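PDB 3I8S: ferrous iron transport protein B from Escherichia coli, which probably couples GTP binding by its N-terminal cytosolic domain, which hydrolyses GTP slowly, to ferrous iron uptake across the inner membrane. Local coordinates for residues V55-L63 against D73-I81. Residues are numbered along the deposited sequence; the frame is centred on the assembly and turned at random. Where two conformers were deposited one is given.
Sequences VDLPGTYSL and DEQIACHYI
Val55 and Asp56 end strand 51-56, and residues 57-63 continue as a loop across one side of helix 72-83. Leu57 CA lies 5.8 Å from Ala77 CA, and Leu63 CA lies 5.1 Å from Cys78 CA. Apolar side chains carry most of the contact. Leu57 forks over the helix. Its CD2 sits over one face of the Tyr80 ring in a CH-pi contact, 4.1 Å from the centroid and 28° off the normal. Its CD1 reaches toward Ile81, whose side chain was modelled in two conformers. Val55 covers the hydroxyl end of the same ring, with Val55 CG2 3.5 Å from Tyr80 OH. The Pro58 ring lies crosswise on Ile76. Pro58 CD is 3.8 Å from Ile76 CG2, and Pro58 CB lies against Asp73 CG. Ala77 CB touches both Thr60 CG2 and Leu63 CD2, which lie on the same side of it. With OG1 anti to the backbone N (chi1 -167°), Thr60 donates from OG1 to Ser62 O at 2.7 Å, which ties the turn. One water donates to both Gly59 O and Asp73 OD2, bridging loop and helix. Glu74 bends at chi2 along Ser62; its OE1 is hydrogen-bonded to Thr65. Asp56-Gly59 form the DxxG (G3) motif of the P-loop GTPase fold, a predicted GTP-binding segment. Leu57 O accepts a hydrogen bond from Lys16 of the P-loop. The G3 loop, running into switch II as in related GTPases, packs here on the helix that follows, in the nucleotide-free form.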
ATOM      1  N   VAL A  55       7.215  -0.386 -12.543  1.00 22.52           N
ATOM      2  CA  VAL A  55       6.035   0.310 -13.023  1.00 24.34           C
ATOM      3  C   VAL A  55       5.693   1.420 -12.042  1.00 25.53           C
ATOM      4  O   VAL A  55       5.432   1.171 -10.839  1.00 26.04           O
ATOM      5  CB  VAL A  55       4.827  -0.678 -13.173  1.00 24.37           C
ATOM      6  CG1 VAL A  55       3.600   0.096 -13.669  1.00 24.23           C
ATOM      7  CG2 VAL A  55       5.188  -1.832 -14.099  1.00 25.07           C
ATOM      8  N   ASP A  56       5.744   2.642 -12.517  1.00 25.98           N
ATOM      9  CA  ASP A  56       5.520   3.803 -11.656  1.00 26.23           C
ATOM     10  C   ASP A  56       4.023   4.035 -11.532  1.00 26.87           C
ATOM     11  O   ASP A  56       3.382   4.399 -12.521  1.00 29.62           O
ATOM     12  CB  ASP A  56       6.171   5.035 -12.269  1.00 26.72           C
ATOM     13  CG  ASP A  56       6.005   6.294 -11.392  1.00 28.92           C
ATOM     14  OD1 ASP A  56       5.960   6.206 -10.157  1.00 33.67           O
ATOM     15  OD2 ASP A  56       5.975   7.360 -11.992  1.00 39.45           O
ATOM     16  N   LEU A  57       3.464   3.902 -10.359  1.00 24.26           N
ATOM     17  CA  LEU A  57       2.006   4.088 -10.241  1.00 24.85           C
ATOM     18  C   LEU A  57       1.669   5.557  -9.880  1.00 25.29           C
ATOM     19  O   LEU A  57       2.459   6.231  -9.218  1.00 25.09           O
ATOM     20  CB  LEU A  57       1.452   3.121  -9.213  1.00 25.06           C
ATOM     21  CG  LEU A  57       1.720   1.638  -9.411  1.00 25.84           C
ATOM     22  CD1 LEU A  57       1.030   0.840  -8.337  1.00 28.96           C
ATOM     23  CD2 LEU A  57       1.303   1.226 -10.840  1.00 25.80           C
ATOM     24  N   PRO A  58       0.497   6.058 -10.323  1.00 23.58           N
ATOM     25  CA  PRO A  58       0.177   7.457 -10.012  1.00 23.80           C
ATOM     26  C   PRO A  58       0.142   7.663  -8.508  1.00 23.65           C
ATOM     27  O   PRO A  58      -0.192   6.746  -7.776  1.00 23.97           O
ATOM     28  CB  PRO A  58      -1.205   7.660 -10.631  1.00 23.90           C
ATOM     29  CG  PRO A  58      -1.332   6.611 -11.635  1.00 25.90           C
ATOM     30  CD  PRO A  58      -0.569   5.426 -11.109  1.00 24.18           C
ATOM     31  N   GLY A  59       0.567   8.830  -8.054  1.00 23.37           N
ATOM     32  CA  GLY A  59       0.578   9.132  -6.623  1.00 23.14           C
ATOM     33  C   GLY A  59      -0.829   9.098  -6.081  1.00 23.21           C
ATOM     34  O   GLY A  59      -1.761   9.553  -6.735  1.00 21.12           O
ATOM     35  N   THR A  60      -0.976   8.575  -4.859  1.00 23.28           N
ATOM     36  CA  THR A  60      -2.267   8.427  -4.235  1.00 24.26           C
ATOM     37  C   THR A  60      -2.155   8.363  -2.690  1.00 22.90           C
ATOM     38  O   THR A  60      -1.161   7.877  -2.176  1.00 21.36           O
ATOM     39  CB  THR A  60      -3.047   7.172  -4.778  1.00 25.11           C
ATOM     40  OG1 THR A  60      -4.407   7.252  -4.355  1.00 27.94           O
ATOM     41  CG2 THR A  60      -2.431   5.828  -4.328  1.00 27.11           C
ATOM     42  N   TYR A  61      -3.192   8.874  -2.020  1.00 22.65           N
ATOM     43  CA  TYR A  61      -3.297   8.830  -0.562  1.00 23.18           C
ATOM     44  C   TYR A  61      -3.815   7.452  -0.094  1.00 22.61           C
ATOM     45  O   TYR A  61      -3.496   7.004   0.997  1.00 22.79           O
ATOM     46  CB  TYR A  61      -4.218   9.954  -0.051  1.00 22.55           C
ATOM     47  CG  TYR A  61      -4.523   9.804   1.412  1.00 23.07           C
ATOM     48  CD1 TYR A  61      -3.552  10.036   2.378  1.00 23.75           C
ATOM     49  CD2 TYR A  61      -5.808   9.430   1.840  1.00 22.54           C
ATOM     50  CE1 TYR A  61      -3.835   9.862   3.739  1.00 23.88           C
ATOM     51  CE2 TYR A  61      -6.080   9.238   3.176  1.00 23.87           C
ATOM     52  CZ  TYR A  61      -5.125   9.492   4.117  1.00 23.41           C
ATOM     53  OH  TYR A  61      -5.449   9.285   5.442  1.00 25.00           O
ATOM     54  N   SER A  62      -4.603   6.787  -0.949  1.00 23.39           N
ATOM     55  CA  SER A  62      -5.241   5.535  -0.610  1.00 24.37           C
ATOM     56  C   SER A  62      -5.611   4.744  -1.867  1.00 24.80           C
ATOM     57  O   SER A  62      -5.413   5.223  -2.975  1.00 27.73           O
ATOM     58  CB  SER A  62      -6.499   5.768   0.236  1.00 23.59           C
ATOM     59  OG  SER A  62      -7.619   6.107  -0.555  1.00 26.70           O
ATOM     60  N   LEU A  63      -6.169   3.563  -1.649  1.00 24.67           N
ATOM     61  CA  LEU A  63      -6.693   2.725  -2.712  1.00 25.43           C
ATOM     62  C   LEU A  63      -8.226   2.762  -2.711  1.00 26.30           C
ATOM     63  O   LEU A  63      -8.876   1.993  -3.443  1.00 27.94           O
ATOM     64  CB  LEU A  63      -6.196   1.288  -2.523  1.00 24.74           C
ATOM     65  CG  LEU A  63      -4.675   1.095  -2.634  1.00 27.12           C
ATOM     66  CD1 LEU A  63      -4.281  -0.364  -2.575  1.00 27.95           C
ATOM     67  CD2 LEU A  63      -4.061   1.746  -3.833  1.00 24.33           C
ATOM     68  N   ASP A  73      -6.274   8.707 -10.580  1.00 33.22           N
ATOM     69  CA  ASP A  73      -4.948   8.265 -10.102  1.00 32.51           C
ATOM     70  C   ASP A  73      -5.076   7.133  -9.076  1.00 31.34           C
ATOM     71  O   ASP A  73      -4.374   6.140  -9.151  1.00 32.16           O
ATOM     72  CB  ASP A  73      -4.135   9.449  -9.523  1.00 32.26           C
ATOM     73  CG  ASP A  73      -3.505  10.353 -10.604  1.00 36.01           C
ATOM     74  OD1 ASP A  73      -3.775  10.220 -11.827  1.00 40.40           O
ATOM     75  OD2 ASP A  73      -2.719  11.264 -10.231  1.00 40.81           O
ATOM     76  N   GLU A  74      -5.973   7.288  -8.114  1.00 30.43           N
ATOM     77  CA  GLU A  74      -6.278   6.273  -7.105  1.00 29.40           C
ATOM     78  C   GLU A  74      -6.887   4.946  -7.618  1.00 28.17           C
ATOM     79  O   GLU A  74      -6.542   3.832  -7.145  1.00 26.86           O
ATOM     80  CB  GLU A  74      -7.199   6.921  -6.071  1.00 31.02           C
ATOM     81  CG  GLU A  74      -7.727   6.063  -4.953  1.00 31.08           C
ATOM     82  CD  GLU A  74      -8.744   5.041  -5.392  1.00 36.21           C
ATOM     83  OE1 GLU A  74      -9.799   5.447  -5.920  1.00 39.22           O
ATOM     84  OE2 GLU A  74      -8.506   3.822  -5.180  1.00 41.26           O
ATOM     85  N   GLN A  75      -7.816   5.045  -8.552  1.00 26.48           N
ATOM     86  CA  GLN A  75      -8.398   3.817  -9.131  1.00 26.51           C
ATOM     87  C   GLN A  75      -7.389   3.058  -9.980  1.00 24.84           C
ATOM     88  O   GLN A  75      -7.344   1.825  -9.976  1.00 21.57           O
ATOM     89  CB  GLN A  75      -9.630   4.158  -9.924  1.00 25.75           C
ATOM     90  CG  GLN A  75     -10.681   4.701  -8.991  1.00 27.34           C
ATOM     91  CD  GLN A  75     -11.959   5.033  -9.620  1.00 27.92           C
ATOM     92  OE1 GLN A  75     -12.072   5.252 -10.837  1.00 27.44           O
ATOM     93  NE2 GLN A  75     -12.990   5.111  -8.773  1.00 31.23           N
ATOM     94  N   ILE A  76      -6.553   3.815 -10.682  1.00 25.17           N
ATOM     95  CA  ILE A  76      -5.482   3.205 -11.488  1.00 25.31           C
ATOM     96  C   ILE A  76      -4.508   2.395 -10.629  1.00 25.21           C
ATOM     97  O   ILE A  76      -4.145   1.242 -10.944  1.00 23.70           O
ATOM     98  CB  ILE A  76      -4.739   4.288 -12.324  1.00 25.80           C
ATOM     99  CG1 ILE A  76      -5.649   4.808 -13.412  1.00 25.44           C
ATOM    100  CG2 ILE A  76      -3.417   3.734 -12.878  1.00 26.27           C
ATOM    101  CD1 ILE A  76      -5.254   6.186 -14.042  1.00 24.93           C
ATOM    102  N   ALA A  77      -4.097   3.010  -9.521  1.00 24.64           N
ATOM    103  CA  ALA A  77      -3.228   2.382  -8.575  1.00 24.97           C
ATOM    104  C   ALA A  77      -3.878   1.120  -8.035  1.00 24.60           C
ATOM    105  O   ALA A  77      -3.270   0.052  -8.079  1.00 24.74           O
ATOM    106  CB  ALA A  77      -2.905   3.363  -7.430  1.00 25.05           C
ATOM    107  N   CYS A  78      -5.093   1.227  -7.528  1.00 24.86           N
ATOM    108  CA  CYS A  78      -5.821   0.091  -7.012  1.00 23.78           C
ATOM    109  C   CYS A  78      -6.004  -1.058  -8.047  1.00 23.47           C
ATOM    110  O   CYS A  78      -5.809  -2.223  -7.766  1.00 23.19           O
ATOM    111  CB  CYS A  78      -7.187   0.581  -6.548  1.00 25.45           C
ATOM    112  SG  CYS A  78      -8.121  -0.647  -5.708  1.00 28.83           S
ATOM    113  N   HIS A  79      -6.376  -0.693  -9.257  1.00 22.36           N
ATOM    114  CA  HIS A  79      -6.632  -1.676 -10.275  1.00 21.39           C
ATOM    115  C   HIS A  79      -5.328  -2.439 -10.587  1.00 21.52           C
ATOM    116  O   HIS A  79      -5.325  -3.651 -10.699  1.00 22.26           O
ATOM    117  CB  HIS A  79      -7.155  -0.962 -11.510  1.00 20.91           C
ATOM    118  CG  HIS A  79      -7.290  -1.844 -12.702  1.00 19.89           C
ATOM    119  ND1 HIS A  79      -6.279  -2.009 -13.617  1.00 22.26           N
ATOM    120  CD2 HIS A  79      -8.282  -2.668 -13.086  1.00 22.47           C
ATOM    121  CE1 HIS A  79      -6.668  -2.849 -14.550  1.00 22.09           C
ATOM    122  NE2 HIS A  79      -7.882  -3.262 -14.255  1.00 21.56           N
ATOM    123  N   TYR A  80      -4.218  -1.735 -10.707  1.00 21.49           N
ATOM    124  CA  TYR A  80      -2.936  -2.426 -10.946  1.00 22.03           C
ATOM    125  C   TYR A  80      -2.579  -3.377  -9.813  1.00 21.95           C
ATOM    126  O   TYR A  80      -2.228  -4.535 -10.006  1.00 21.50           O
ATOM    127  CB  TYR A  80      -1.813  -1.423 -11.090  1.00 22.70           C
ATOM    128  CG  TYR A  80      -0.513  -2.085 -11.465  1.00 22.63           C
ATOM    129  CD1 TYR A  80      -0.266  -2.456 -12.784  1.00 24.68           C
ATOM    130  CD2 TYR A  80       0.438  -2.360 -10.497  1.00 24.65           C
ATOM    131  CE1 TYR A  80       0.937  -3.104 -13.124  1.00 25.72           C
ATOM    132  CE2 TYR A  80       1.636  -2.988 -10.810  1.00 24.12           C
ATOM    133  CZ  TYR A  80       1.887  -3.322 -12.138  1.00 26.09           C
ATOM    134  OH  TYR A  80       3.066  -4.016 -12.441  1.00 28.26           O
ATOM    135  N   ILE A  81      -2.741  -2.887  -8.609  1.00 23.52           N
ATOM    136  CA  ILE A  81      -2.327  -3.644  -7.427  0.50 23.61           C
ATOM    137  C   ILE A  81      -3.171  -4.942  -7.348  1.00 24.01           C
ATOM    138  O   ILE A  81      -2.634  -6.024  -7.087  1.00 24.73           O
ATOM    139  CB  ILE A  81      -2.345  -2.695  -6.155  0.50 24.08           C
ATOM    140  CG1 ILE A  81      -1.463  -1.413  -6.357  0.50 23.81           C
ATOM    141  CG2 ILE A  81      -1.966  -3.424  -4.865  0.50 23.97           C
ATOM    142  CD1 ILE A  81       0.033  -1.548  -6.118  0.50 28.49           C
TER
HETATM  143  O   HOH W   1      -1.583  11.929  -7.931  1.00 27.35           O